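Local coordinates for disulfide bond forming protein (DsbF) (Mycobacterium tuberculosis, PDB 3IOS), which probably oxidises reduced, unfolded secreted proteins to form their disulfide bonds, working as an extracellular member of the thioredoxin family, at residues T72-A77 and T98-T103; G39-L44 and V122-N127; F111-Q116 and V128-G133. All coordinates share one frame; numbering follows the deposited sequence.

Overall arrangement
All three contacts involve the mixed five-stranded sheet of the thioredoxin fold, ordered 98-101, 72-77, 42-47, 118-122, 128-132. Contact 1 pairs the two strands at one margin; contact 2 ties strand 42-47 to the end of 118-122; contact 3 lays the loop after helix 106-110 over the strand at the other margin. Their centres lie 14 to 15 Å apart. Contacts 1 and 2 meet directly, Val74 N reaching Val43 O at 2.8 Å, whereas contacts 1 and 3 stay about 6 Å apart at their nearest atoms. Leu44 of contact 2 packs on Phe111 of contact 3. Near the redox-active Cys51-Cys54 pair, the side chain of Gln116 from contact 3 touches Cys51.

Contact 1 (T72-A77 and T98-T103); sequences TFVGVA and TQLADT
A parallel beta-alpha-beta unit closes here: strand 72-77 leads through helix 82-91 into strand 98-101, and the two strands lie side by side. Gly75 and Leu100 stand at the middle of the ladder. Gly75 N donates to Thr98 O at 2.7 Å, in the carbonyl plane, and Leu100 N returns a 2.7 Å bond to Gly75 O. Ala77 N then meets Leu100 O at 2.9 Å, and Asp102 N closes on Ala77 O at 2.8 Å. At the other end water 1 bridges Phe73 O and Thr98 N.

On one face of the sheet, Val74 CG1 sits 3.6 Å from Leu100 CG and lies against CD1 as well. That methyl is anti to the Val74 backbone N (chi1 -178°), which directs it along the strand toward Leu100, whose side chain comes across to meet it. Further along, Val76 CG1 touches Asp102 CB. Along this outer edge of the thioredoxin-fold sheet, Asp102 is the centre of an inverse gamma turn, and its carboxylate accepts the backbone N-H groups of Val107 and Trp108 at the start of helix 106-110.

The opposite face carries Gln99. Its chain bends at chi2 (-64°) and turns the amide back over the neighbouring strand, with OE1 only 3.2 Å from Gly75 CA, against the bare alpha carbon of the glycine. The buried amide is satisfied on both atoms, OE1 accepting from Trp47 NE1 and NE2 donating to Val94 O. Beside it Ala77 CB packs on Leu100 O, and Met85 of helix 82-91 covers Ala77 and Ala101.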
ATOM      1  N   THR A  72       9.819   1.020   0.715  1.00 16.03           N
ATOM      2  CA  THR A  72       8.898   1.965   0.123  1.00 14.92           C
ATOM      3  C   THR A  72       7.480   1.495   0.411  1.00 14.17           C
ATOM      4  O   THR A  72       7.073   0.430  -0.053  1.00 15.07           O
ATOM      5  CB  THR A  72       9.118   2.075  -1.405  1.00 15.41           C
ATOM      6  OG1 THR A  72      10.429   2.598  -1.664  1.00 16.97           O
ATOM      7  CG2 THR A  72       8.083   2.997  -2.040  1.00 15.44           C
ATOM      8  N   PHE A  73       6.753   2.261   1.215  1.00 13.45           N
ATOM      9  CA  PHE A  73       5.367   1.917   1.520  1.00 12.95           C
ATOM     10  C   PHE A  73       4.470   2.671   0.557  1.00 13.62           C
ATOM     11  O   PHE A  73       4.704   3.850   0.268  1.00 13.56           O
ATOM     12  CB  PHE A  73       4.996   2.286   2.956  1.00 14.76           C
ATOM     13  CG  PHE A  73       5.345   1.232   3.958  1.00 16.96           C
ATOM     14  CD1 PHE A  73       6.672   0.974   4.285  1.00 18.51           C
ATOM     15  CD2 PHE A  73       4.343   0.479   4.565  1.00 18.60           C
ATOM     16  CE1 PHE A  73       6.997  -0.021   5.207  1.00 18.84           C
ATOM     17  CE2 PHE A  73       4.661  -0.513   5.485  1.00 19.44           C
ATOM     18  CZ  PHE A  73       5.991  -0.762   5.806  1.00 19.53           C
ATOM     19  N   VAL A  74       3.453   1.985   0.046  1.00 11.26           N
ATOM     20  CA  VAL A  74       2.516   2.599  -0.878  1.00 12.81           C
ATOM     21  C   VAL A  74       1.101   2.224  -0.483  1.00 12.95           C
ATOM     22  O   VAL A  74       0.736   1.044  -0.493  1.00 14.21           O
ATOM     23  CB  VAL A  74       2.749   2.125  -2.332  1.00 13.51           C
ATOM     24  CG1 VAL A  74       1.777   2.834  -3.279  1.00 15.22           C
ATOM     25  CG2 VAL A  74       4.179   2.391  -2.749  1.00 14.24           C
ATOM     26  N   GLY A  75       0.311   3.226  -0.113  1.00 12.84           N
ATOM     27  CA  GLY A  75      -1.072   2.970   0.238  1.00 12.98           C
ATOM     28  C   GLY A  75      -1.841   2.940  -1.066  1.00 11.91           C
ATOM     29  O   GLY A  75      -1.521   3.704  -1.978  1.00 12.85           O
ATOM     30  N   VAL A  76      -2.814   2.045  -1.180  1.00 10.57           N
ATOM     31  CA  VAL A  76      -3.617   1.940  -2.396  1.00 12.95           C
ATOM     32  C   VAL A  76      -5.080   2.018  -1.979  1.00 12.57           C
ATOM     33  O   VAL A  76      -5.686   1.014  -1.625  1.00 11.57           O
ATOM     34  CB  VAL A  76      -3.357   0.601  -3.130  1.00 13.92           C
ATOM     35  CG1 VAL A  76      -4.054   0.614  -4.491  1.00 15.29           C
ATOM     36  CG2 VAL A  76      -1.849   0.379  -3.299  1.00 14.18           C
ATOM     37  N   ALA A  77      -5.635   3.225  -2.018  1.00 14.25           N
ATOM     38  CA  ALA A  77      -7.017   3.451  -1.615  1.00 14.57           C
ATOM     39  C   ALA A  77      -7.996   3.109  -2.721  1.00 15.81           C
ATOM     40  O   ALA A  77      -7.802   3.486  -3.875  1.00 17.54           O
ATOM     41  CB  ALA A  77      -7.202   4.894  -1.190  1.00 14.61           C
ATOM     42  N   THR A  98       3.596   7.421   0.161  1.00 17.84           N
ATOM     43  CA  THR A  98       2.754   7.521  -1.023  1.00 17.18           C
ATOM     44  C   THR A  98       1.373   6.896  -0.882  1.00 17.42           C
ATOM     45  O   THR A  98       1.239   5.768  -0.408  1.00 17.30           O
ATOM     46  CB  THR A  98       3.441   6.870  -2.243  1.00 18.98           C
ATOM     47  OG1 THR A  98       4.731   7.461  -2.440  1.00 22.73           O
ATOM     48  CG2 THR A  98       2.601   7.067  -3.499  1.00 20.67           C
ATOM     49  N   GLN A  99       0.349   7.636  -1.304  1.00 14.78           N
ATOM     50  CA  GLN A  99      -1.026   7.142  -1.271  1.00 14.30           C
ATOM     51  C   GLN A  99      -1.599   7.210  -2.692  1.00 15.47           C
ATOM     52  O   GLN A  99      -1.620   8.277  -3.303  1.00 18.48           O
ATOM     53  CB  GLN A  99      -1.893   8.001  -0.342  1.00 15.10           C
ATOM     54  CG  GLN A  99      -1.489   7.983   1.121  1.00 16.01           C
ATOM     55  CD  GLN A  99      -1.640   6.622   1.754  1.00 14.64           C
ATOM     56  OE1 GLN A  99      -2.343   5.750   1.231  1.00 14.49           O
ATOM     57  NE2 GLN A  99      -0.986   6.429   2.894  1.00 18.07           N
ATOM     58  N   LEU A 100      -2.052   6.075  -3.217  1.00 14.24           N
ATOM     59  CA  LEU A 100      -2.631   6.039  -4.560  1.00 16.06           C
ATOM     60  C   LEU A 100      -4.150   6.070  -4.503  1.00 17.15           C
ATOM     61  O   LEU A 100      -4.769   5.358  -3.709  1.00 16.61           O
ATOM     62  CB  LEU A 100      -2.204   4.773  -5.306  1.00 16.65           C
ATOM     63  CG  LEU A 100      -0.704   4.492  -5.364  1.00 15.48           C
ATOM     64  CD1 LEU A 100      -0.459   3.258  -6.210  1.00 15.49           C
ATOM     65  CD2 LEU A 100       0.023   5.691  -5.932  1.00 17.06           C
ATOM     66  N   ALA A 101      -4.752   6.895  -5.354  1.00 17.17           N
ATOM     67  CA  ALA A 101      -6.210   6.992  -5.412  1.00 18.72           C
ATOM     68  C   ALA A 101      -6.676   6.069  -6.535  1.00 19.19           C
ATOM     69  O   ALA A 101      -6.813   6.497  -7.683  1.00 22.16           O
ATOM     70  CB  ALA A 101      -6.627   8.429  -5.692  1.00 19.76           C
ATOM     71  N   ASP A 102      -6.918   4.806  -6.196  1.00 17.61           N
ATOM     72  CA  ASP A 102      -7.325   3.791  -7.167  1.00 18.14           C
ATOM     73  C   ASP A 102      -8.835   3.759  -7.400  1.00 18.10           C
ATOM     74  O   ASP A 102      -9.485   2.731  -7.203  1.00 19.62           O
ATOM     75  CB  ASP A 102      -6.820   2.416  -6.696  1.00 19.50           C
ATOM     76  CG  ASP A 102      -6.986   1.333  -7.747  1.00 19.71           C
ATOM     77  OD1 ASP A 102      -6.735   1.619  -8.938  1.00 23.13           O
ATOM     78  OD2 ASP A 102      -7.349   0.196  -7.382  1.00 19.56           O
ATOM     79  N   THR A 103      -9.380   4.890  -7.838  1.00 21.42           N
ATOM     80  CA  THR A 103     -10.811   4.999  -8.083  1.00 22.33           C
ATOM     81  C   THR A 103     -11.317   4.098  -9.203  1.00 23.35           C
ATOM     82  O   THR A 103     -12.471   3.665  -9.175  1.00 25.08           O
ATOM     83  CB  THR A 103     -11.221   6.459  -8.380  1.00 23.68           C
ATOM     84  OG1 THR A 103     -10.441   6.972  -9.466  1.00 23.84           O
ATOM     85  CG2 THR A 103     -11.007   7.327  -7.152  1.00 24.40           C
TER
HETATM   86  O   HOH W   1       6.261   6.013  -0.233  1.00 21.62           O

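Contact 2 (G39-L44 and V122-N127); sequences GKPAVL and VDPHGN
Val122 lies against Ala42 and Leu44, and its side chain can be followed outward from the backbone. CB stands 4.1 Å from Ala42 CB and also rests near Ala42 O. From there CG2, beside the backbone N and anti to the carbonyl carbon, reaches Leu44 CD1 at 3.8 Å. Leu44 itself leans on Leu37 and on Val76 of the next strand, so this apolar row runs on into the core.

Beneath the side chains, Ala42 and Val122 form an antiparallel hydrogen-bonded pair: Ala42 N donates to Val122 O at 2.9 Å and Val122 N to Ala42 O at 2.8 Å. It joins the start of the central strand 42-47 of the thioredoxin fold to the last residue of strand 118-122, just before the hairpin turn leading to strand 128-132.

That turn, type I from Asp123 to Gly126, is gripped by the carboxylate of Asp123. Asn127 N donates to Asp123 OD2 at 2.9 Å from above the carboxylate plane. The same oxygen takes a weak bond from His125 N. Pro124, within the turn, sets CG 3.8 Å from Pro41 CD. Its carbonyl O receives a CA-H...O contact from Gly39 CA at 3.1 Å, while water 2 links Gly39 N to Asp123 O.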
ATOM      1  N   GLY A  39      13.633  -3.652  -7.624  1.00 19.93           N
ATOM      2  CA  GLY A  39      14.980  -3.547  -7.088  1.00 21.72           C
ATOM      3  C   GLY A  39      15.062  -3.048  -5.663  1.00 22.99           C
ATOM      4  O   GLY A  39      16.151  -2.873  -5.120  1.00 25.32           O
ATOM      5  N   LYS A  40      13.912  -2.815  -5.047  1.00 22.70           N
ATOM      6  CA  LYS A  40      13.888  -2.330  -3.679  1.00 22.81           C
ATOM      7  C   LYS A  40      12.738  -2.977  -2.921  1.00 20.91           C
ATOM      8  O   LYS A  40      11.770  -3.440  -3.518  1.00 19.53           O
ATOM      9  CB  LYS A  40      13.733  -0.808  -3.677  1.00 27.75           C
ATOM     10  CG  LYS A  40      12.438  -0.327  -4.308  1.00 30.79           C
ATOM     11  CD  LYS A  40      12.536   1.122  -4.768  1.00 32.86           C
ATOM     12  CE  LYS A  40      13.517   1.264  -5.923  1.00 34.05           C
ATOM     13  NZ  LYS A  40      13.472   2.620  -6.535  1.00 35.54           N
ATOM     14  N   PRO A  41      12.844  -3.044  -1.589  1.00 18.14           N
ATOM     15  CA  PRO A  41      11.761  -3.652  -0.816  1.00 17.67           C
ATOM     16  C   PRO A  41      10.580  -2.692  -0.776  1.00 16.56           C
ATOM     17  O   PRO A  41      10.759  -1.486  -0.625  1.00 17.28           O
ATOM     18  CB  PRO A  41      12.399  -3.860   0.555  1.00 19.25           C
ATOM     19  CG  PRO A  41      13.341  -2.691   0.651  1.00 19.69           C
ATOM     20  CD  PRO A  41      13.970  -2.663  -0.717  1.00 19.71           C
ATOM     21  N   ALA A  42       9.373  -3.218  -0.940  1.00 14.58           N
ATOM     22  CA  ALA A  42       8.200  -2.359  -0.908  1.00 12.60           C
ATOM     23  C   ALA A  42       7.005  -3.073  -0.314  1.00 12.40           C
ATOM     24  O   ALA A  42       6.928  -4.301  -0.310  1.00 13.90           O
ATOM     25  CB  ALA A  42       7.870  -1.867  -2.323  1.00 13.96           C
ATOM     26  N   VAL A  43       6.081  -2.288   0.218  1.00 11.18           N
ATOM     27  CA  VAL A  43       4.865  -2.845   0.785  1.00 12.04           C
ATOM     28  C   VAL A  43       3.696  -2.025   0.279  1.00 12.43           C
ATOM     29  O   VAL A  43       3.686  -0.806   0.429  1.00 12.59           O
ATOM     30  CB  VAL A  43       4.858  -2.778   2.320  1.00 13.65           C
ATOM     31  CG1 VAL A  43       3.523  -3.289   2.853  1.00 15.15           C
ATOM     32  CG2 VAL A  43       6.001  -3.602   2.882  1.00 15.95           C
ATOM     33  N   LEU A  44       2.729  -2.689  -0.342  1.00 11.42           N
ATOM     34  CA  LEU A  44       1.539  -1.998  -0.810  1.00 12.87           C
ATOM     35  C   LEU A  44       0.425  -2.369   0.155  1.00 11.90           C
ATOM     36  O   LEU A  44       0.162  -3.546   0.408  1.00 14.23           O
ATOM     37  CB  LEU A  44       1.179  -2.414  -2.241  1.00 13.03           C
ATOM     38  CG  LEU A  44       2.184  -1.906  -3.283  1.00 14.83           C
ATOM     39  CD1 LEU A  44       3.073  -3.062  -3.725  1.00 17.68           C
ATOM     40  CD2 LEU A  44       1.455  -1.311  -4.478  1.00 16.37           C
ATOM     41  N   VAL A 122       6.748  -6.824  -1.617  1.00 14.68           N
ATOM     42  CA  VAL A 122       7.625  -6.909  -2.770  1.00 15.69           C
ATOM     43  C   VAL A 122       9.076  -6.938  -2.327  1.00 16.02           C
ATOM     44  O   VAL A 122       9.540  -6.000  -1.685  1.00 15.74           O
ATOM     45  CB  VAL A 122       7.427  -5.684  -3.682  1.00 16.63           C
ATOM     46  CG1 VAL A 122       8.245  -5.843  -4.949  1.00 16.63           C
ATOM     47  CG2 VAL A 122       5.945  -5.505  -4.001  1.00 18.22           C
ATOM     48  N   ASP A 123       9.801  -8.005  -2.652  1.00 16.78           N
ATOM     49  CA  ASP A 123      11.202  -8.050  -2.257  1.00 19.65           C
ATOM     50  C   ASP A 123      12.025  -7.399  -3.372  1.00 19.45           C
ATOM     51  O   ASP A 123      11.505  -7.142  -4.463  1.00 19.67           O
ATOM     52  CB  ASP A 123      11.647  -9.500  -1.948  1.00 19.69           C
ATOM     53  CG  ASP A 123      11.802 -10.369  -3.181  1.00 22.83           C
ATOM     54  OD1 ASP A 123      11.888 -11.605  -3.008  1.00 26.55           O
ATOM     55  OD2 ASP A 123      11.857  -9.849  -4.311  1.00 23.63           O
ATOM     56  N   PRO A 124      13.305  -7.094  -3.113  1.00 20.93           N
ATOM     57  CA  PRO A 124      14.151  -6.459  -4.128  1.00 22.18           C
ATOM     58  C   PRO A 124      14.289  -7.194  -5.457  1.00 25.06           C
ATOM     59  O   PRO A 124      14.667  -6.595  -6.463  1.00 25.57           O
ATOM     60  CB  PRO A 124      15.488  -6.303  -3.410  1.00 22.13           C
ATOM     61  CG  PRO A 124      15.072  -6.114  -1.983  1.00 21.77           C
ATOM     62  CD  PRO A 124      14.021  -7.185  -1.829  1.00 21.14           C
ATOM     63  N   HIS A 125      13.989  -8.488  -5.467  1.00 26.35           N
ATOM     64  CA  HIS A 125      14.090  -9.265  -6.696  1.00 31.04           C
ATOM     65  C   HIS A 125      12.811  -9.173  -7.515  1.00 30.49           C
ATOM     66  O   HIS A 125      12.741  -9.688  -8.630  1.00 32.97           O
ATOM     67  CB  HIS A 125      14.395 -10.729  -6.381  1.00 34.66           C
ATOM     68  CG  HIS A 125      15.729 -10.941  -5.734  1.00 38.64           C
ATOM     69  ND1 HIS A 125      16.900 -10.440  -6.264  1.00 40.00           N
ATOM     70  CD2 HIS A 125      16.081 -11.612  -4.611  1.00 39.92           C
ATOM     71  CE1 HIS A 125      17.914 -10.794  -5.496  1.00 40.45           C
ATOM     72  NE2 HIS A 125      17.445 -11.505  -4.486  1.00 41.99           N
ATOM     73  N   GLY A 126      11.798  -8.520  -6.957  1.00 28.38           N
ATOM     74  CA  GLY A 126      10.542  -8.377  -7.668  1.00 27.14           C
ATOM     75  C   GLY A 126       9.503  -9.412  -7.283  1.00 25.75           C
ATOM     76  O   GLY A 126       8.397  -9.415  -7.825  1.00 27.07           O
ATOM     77  N   ASN A 127       9.852 -10.296  -6.355  1.00 23.17           N
ATOM     78  CA  ASN A 127       8.922 -11.322  -5.897  1.00 23.97           C
ATOM     79  C   ASN A 127       7.780 -10.632  -5.166  1.00 23.32           C
ATOM     80  O   ASN A 127       8.009  -9.729  -4.362  1.00 23.42           O
ATOM     81  CB  ASN A 127       9.633 -12.292  -4.954  1.00 25.81           C
ATOM     82  CG  ASN A 127      10.710 -13.093  -5.653  1.00 29.10           C
ATOM     83  OD1 ASN A 127      11.789 -13.322  -5.101  1.00 31.61           O
ATOM     84  ND2 ASN A 127      10.421 -13.534  -6.873  1.00 31.39           N
TER
HETATM   85  O   HOH W   2      11.399  -4.961  -6.277  1.00 21.59           O

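Contact 3 (F111-Q116 and V128-G133); sequences FGVTQQ and VDVVRG
The Phe111 ring meets strand 128-132 with its edge: Val128 CG1 lies in the ring plane, 4.0 Å from CE1, and Val130 CG2 sits near that plane at 4.4 Å from CD1. Elsewhere the ring meets Phe46, with their planes at about 65°, and packs on Leu44 and Ala120. The Arg132 guanidinium also works through its edge. NH1 donates to Gly112 O at 2.7 Å, with the oxygen only 10° out of the guanidinium plane; at the carbonyl, however, the donor stands 56° above the plane and misses the lone-pair directions.

An extended run from CG to NE carries the Arg132 group from the strand to the loop. Water 3 lies between NH1 and Phe111 O, though its 2.5 Å distance to Arg132 NH1 is too short to be taken at face value. Beside the arginine bond, Val113 CG2 approaches Val130 CG1 at 4.3 Å, and Phe111 O comes near Val130 CG2.

Gly112, with its positive phi, is the C-prime residue of a Schellman motif, in which Val113 N returns to Trp108 O and Gly112 N to Ala109 O. The contact thus sets the capped C-terminal end of helix 106-110 and the loop after it against the outer strand of the C-terminal beta-hairpin of the thioredoxin fold.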
ATOM      1  N   PHE A 111      -3.397  -6.735  -8.451  1.00 18.75           N
ATOM      2  CA  PHE A 111      -2.876  -7.587  -7.390  1.00 18.80           C
ATOM      3  C   PHE A 111      -3.886  -8.623  -6.922  1.00 20.51           C
ATOM      4  O   PHE A 111      -3.665  -9.319  -5.929  1.00 20.68           O
ATOM      5  CB  PHE A 111      -2.429  -6.724  -6.207  1.00 17.67           C
ATOM      6  CG  PHE A 111      -1.141  -5.988  -6.446  1.00 16.37           C
ATOM      7  CD1 PHE A 111       0.083  -6.608  -6.206  1.00 17.08           C
ATOM      8  CD2 PHE A 111      -1.148  -4.682  -6.920  1.00 16.98           C
ATOM      9  CE1 PHE A 111       1.283  -5.938  -6.436  1.00 17.40           C
ATOM     10  CE2 PHE A 111       0.049  -3.997  -7.156  1.00 16.98           C
ATOM     11  CZ  PHE A 111       1.266  -4.631  -6.911  1.00 18.16           C
ATOM     12  N   GLY A 112      -4.999  -8.722  -7.641  1.00 22.61           N
ATOM     13  CA  GLY A 112      -6.030  -9.677  -7.280  1.00 21.07           C
ATOM     14  C   GLY A 112      -6.698  -9.365  -5.954  1.00 20.63           C
ATOM     15  O   GLY A 112      -7.182 -10.266  -5.267  1.00 22.08           O
ATOM     16  N   VAL A 113      -6.719  -8.090  -5.581  1.00 18.89           N
ATOM     17  CA  VAL A 113      -7.337  -7.683  -4.325  1.00 19.14           C
ATOM     18  C   VAL A 113      -8.770  -7.234  -4.576  1.00 20.24           C
ATOM     19  O   VAL A 113      -9.017  -6.306  -5.346  1.00 19.93           O
ATOM     20  CB  VAL A 113      -6.552  -6.531  -3.654  1.00 18.37           C
ATOM     21  CG1 VAL A 113      -7.282  -6.059  -2.400  1.00 18.50           C
ATOM     22  CG2 VAL A 113      -5.149  -7.001  -3.292  1.00 20.61           C
ATOM     23  N   THR A 114      -9.714  -7.906  -3.928  1.00 23.54           N
ATOM     24  CA  THR A 114     -11.120  -7.573  -4.087  1.00 25.95           C
ATOM     25  C   THR A 114     -11.688  -7.021  -2.790  1.00 27.86           C
ATOM     26  O   THR A 114     -12.712  -6.336  -2.792  1.00 31.65           O
ATOM     27  CB  THR A 114     -11.937  -8.808  -4.514  1.00 26.11           C
ATOM     28  OG1 THR A 114     -11.693  -9.883  -3.601  1.00 25.55           O
ATOM     29  CG2 THR A 114     -11.545  -9.240  -5.919  1.00 26.83           C
ATOM     30  N   GLN A 115     -11.010  -7.307  -1.683  1.00 29.63           N
ATOM     31  CA  GLN A 115     -11.458  -6.841  -0.378  1.00 31.18           C
ATOM     32  C   GLN A 115     -10.307  -6.363   0.497  1.00 28.67           C
ATOM     33  O   GLN A 115      -9.221  -6.937   0.488  1.00 27.59           O
ATOM     34  CB  GLN A 115     -12.202  -7.958   0.353  1.00 33.72           C
ATOM     35  CG  GLN A 115     -13.415  -8.487  -0.384  1.00 38.53           C
ATOM     36  CD  GLN A 115     -14.032  -9.681   0.318  1.00 39.70           C
ATOM     37  OE1 GLN A 115     -14.472  -9.583   1.463  1.00 41.29           O
ATOM     38  NE2 GLN A 115     -14.064 -10.819  -0.368  1.00 41.88           N
ATOM     39  N   GLN A 116     -10.559  -5.311   1.261  1.00 27.46           N
ATOM     40  CA  GLN A 116      -9.548  -4.773   2.154  1.00 26.06           C
ATOM     41  C   GLN A 116      -9.829  -5.292   3.559  1.00 25.92           C
ATOM     42  O   GLN A 116     -10.945  -5.709   3.864  1.00 28.34           O
ATOM     43  CB  GLN A 116      -9.591  -3.244   2.154  1.00 24.90           C
ATOM     44  CG  GLN A 116     -10.765  -2.644   2.910  1.00 25.10           C
ATOM     45  CD  GLN A 116     -12.099  -3.186   2.440  1.00 26.81           C
ATOM     46  OE1 GLN A 116     -12.330  -3.333   1.240  1.00 27.10           O
ATOM     47  NE2 GLN A 116     -12.987  -3.478   3.383  1.00 27.74           N
ATOM     48  N   VAL A 128       6.552 -11.061  -5.445  1.00 23.07           N
ATOM     49  CA  VAL A 128       5.372 -10.466  -4.828  1.00 23.85           C
ATOM     50  C   VAL A 128       4.522 -11.473  -4.065  1.00 25.06           C
ATOM     51  O   VAL A 128       4.123 -12.509  -4.603  1.00 23.86           O
ATOM     52  CB  VAL A 128       4.480  -9.791  -5.889  1.00 24.97           C
ATOM     53  CG1 VAL A 128       3.232  -9.214  -5.233  1.00 24.13           C
ATOM     54  CG2 VAL A 128       5.265  -8.709  -6.610  1.00 24.38           C
ATOM     55  N   ASP A 129       4.241 -11.154  -2.807  1.00 23.86           N
ATOM     56  CA  ASP A 129       3.423 -12.012  -1.961  1.00 25.39           C
ATOM     57  C   ASP A 129       2.258 -11.192  -1.414  1.00 22.89           C
ATOM     58  O   ASP A 129       2.464 -10.193  -0.726  1.00 22.46           O
ATOM     59  CB  ASP A 129       4.266 -12.574  -0.814  1.00 30.57           C
ATOM     60  CG  ASP A 129       3.473 -13.483   0.105  1.00 35.52           C
ATOM     61  OD1 ASP A 129       2.810 -14.412  -0.402  1.00 38.42           O
ATOM     62  OD2 ASP A 129       3.520 -13.272   1.335  1.00 39.71           O
ATOM     63  N   VAL A 130       1.039 -11.612  -1.733  1.00 22.39           N
ATOM     64  CA  VAL A 130      -0.152 -10.901  -1.277  1.00 21.46           C
ATOM     65  C   VAL A 130      -0.791 -11.590  -0.083  1.00 22.04           C
ATOM     66  O   VAL A 130      -1.048 -12.795  -0.106  1.00 24.17           O
ATOM     67  CB  VAL A 130      -1.210 -10.794  -2.400  1.00 21.09           C
ATOM     68  CG1 VAL A 130      -2.449 -10.064  -1.889  1.00 21.90           C
ATOM     69  CG2 VAL A 130      -0.625 -10.070  -3.592  1.00 20.31           C
ATOM     70  N   VAL A 131      -1.034 -10.812   0.965  1.00 19.98           N
ATOM     71  CA  VAL A 131      -1.655 -11.319   2.178  1.00 21.46           C
ATOM     72  C   VAL A 131      -2.982 -10.602   2.361  1.00 22.32           C
ATOM     73  O   VAL A 131      -3.034  -9.380   2.465  1.00 20.16           O
ATOM     74  CB  VAL A 131      -0.770 -11.062   3.414  1.00 22.39           C
ATOM     75  CG1 VAL A 131      -1.491 -11.525   4.672  1.00 21.33           C
ATOM     76  CG2 VAL A 131       0.562 -11.791   3.261  1.00 22.26           C
ATOM     77  N   ARG A 132      -4.065 -11.367   2.393  1.00 25.41           N
ATOM     78  CA  ARG A 132      -5.384 -10.780   2.560  1.00 28.54           C
ATOM     79  C   ARG A 132      -5.833 -10.901   4.002  1.00 29.24           C
ATOM     80  O   ARG A 132      -5.856 -11.993   4.571  1.00 32.80           O
ATOM     81  CB  ARG A 132      -6.381 -11.475   1.638  1.00 31.32           C
ATOM     82  CG  ARG A 132      -6.015 -11.356   0.175  1.00 33.48           C
ATOM     83  CD  ARG A 132      -6.988 -12.118  -0.704  1.00 38.09           C
ATOM     84  NE  ARG A 132      -6.733 -11.876  -2.121  1.00 40.25           N
ATOM     85  CZ  ARG A 132      -5.631 -12.249  -2.762  1.00 42.20           C
ATOM     86  NH1 ARG A 132      -5.495 -11.976  -4.052  1.00 44.34           N
ATOM     87  NH2 ARG A 132      -4.666 -12.900  -2.124  1.00 43.55           N
ATOM     88  N   GLY A 133      -6.185  -9.769   4.595  1.00 26.20           N
ATOM     89  CA  GLY A 133      -6.630  -9.775   5.969  1.00 26.51           C
ATOM     90  C   GLY A 133      -5.890  -8.737   6.780  1.00 26.27           C
ATOM     91  O   GLY A 133      -5.042  -8.013   6.259  1.00 25.27           O
TER
HETATM   92  O   HOH W   3      -3.535 -11.924  -5.529  1.00 44.99           O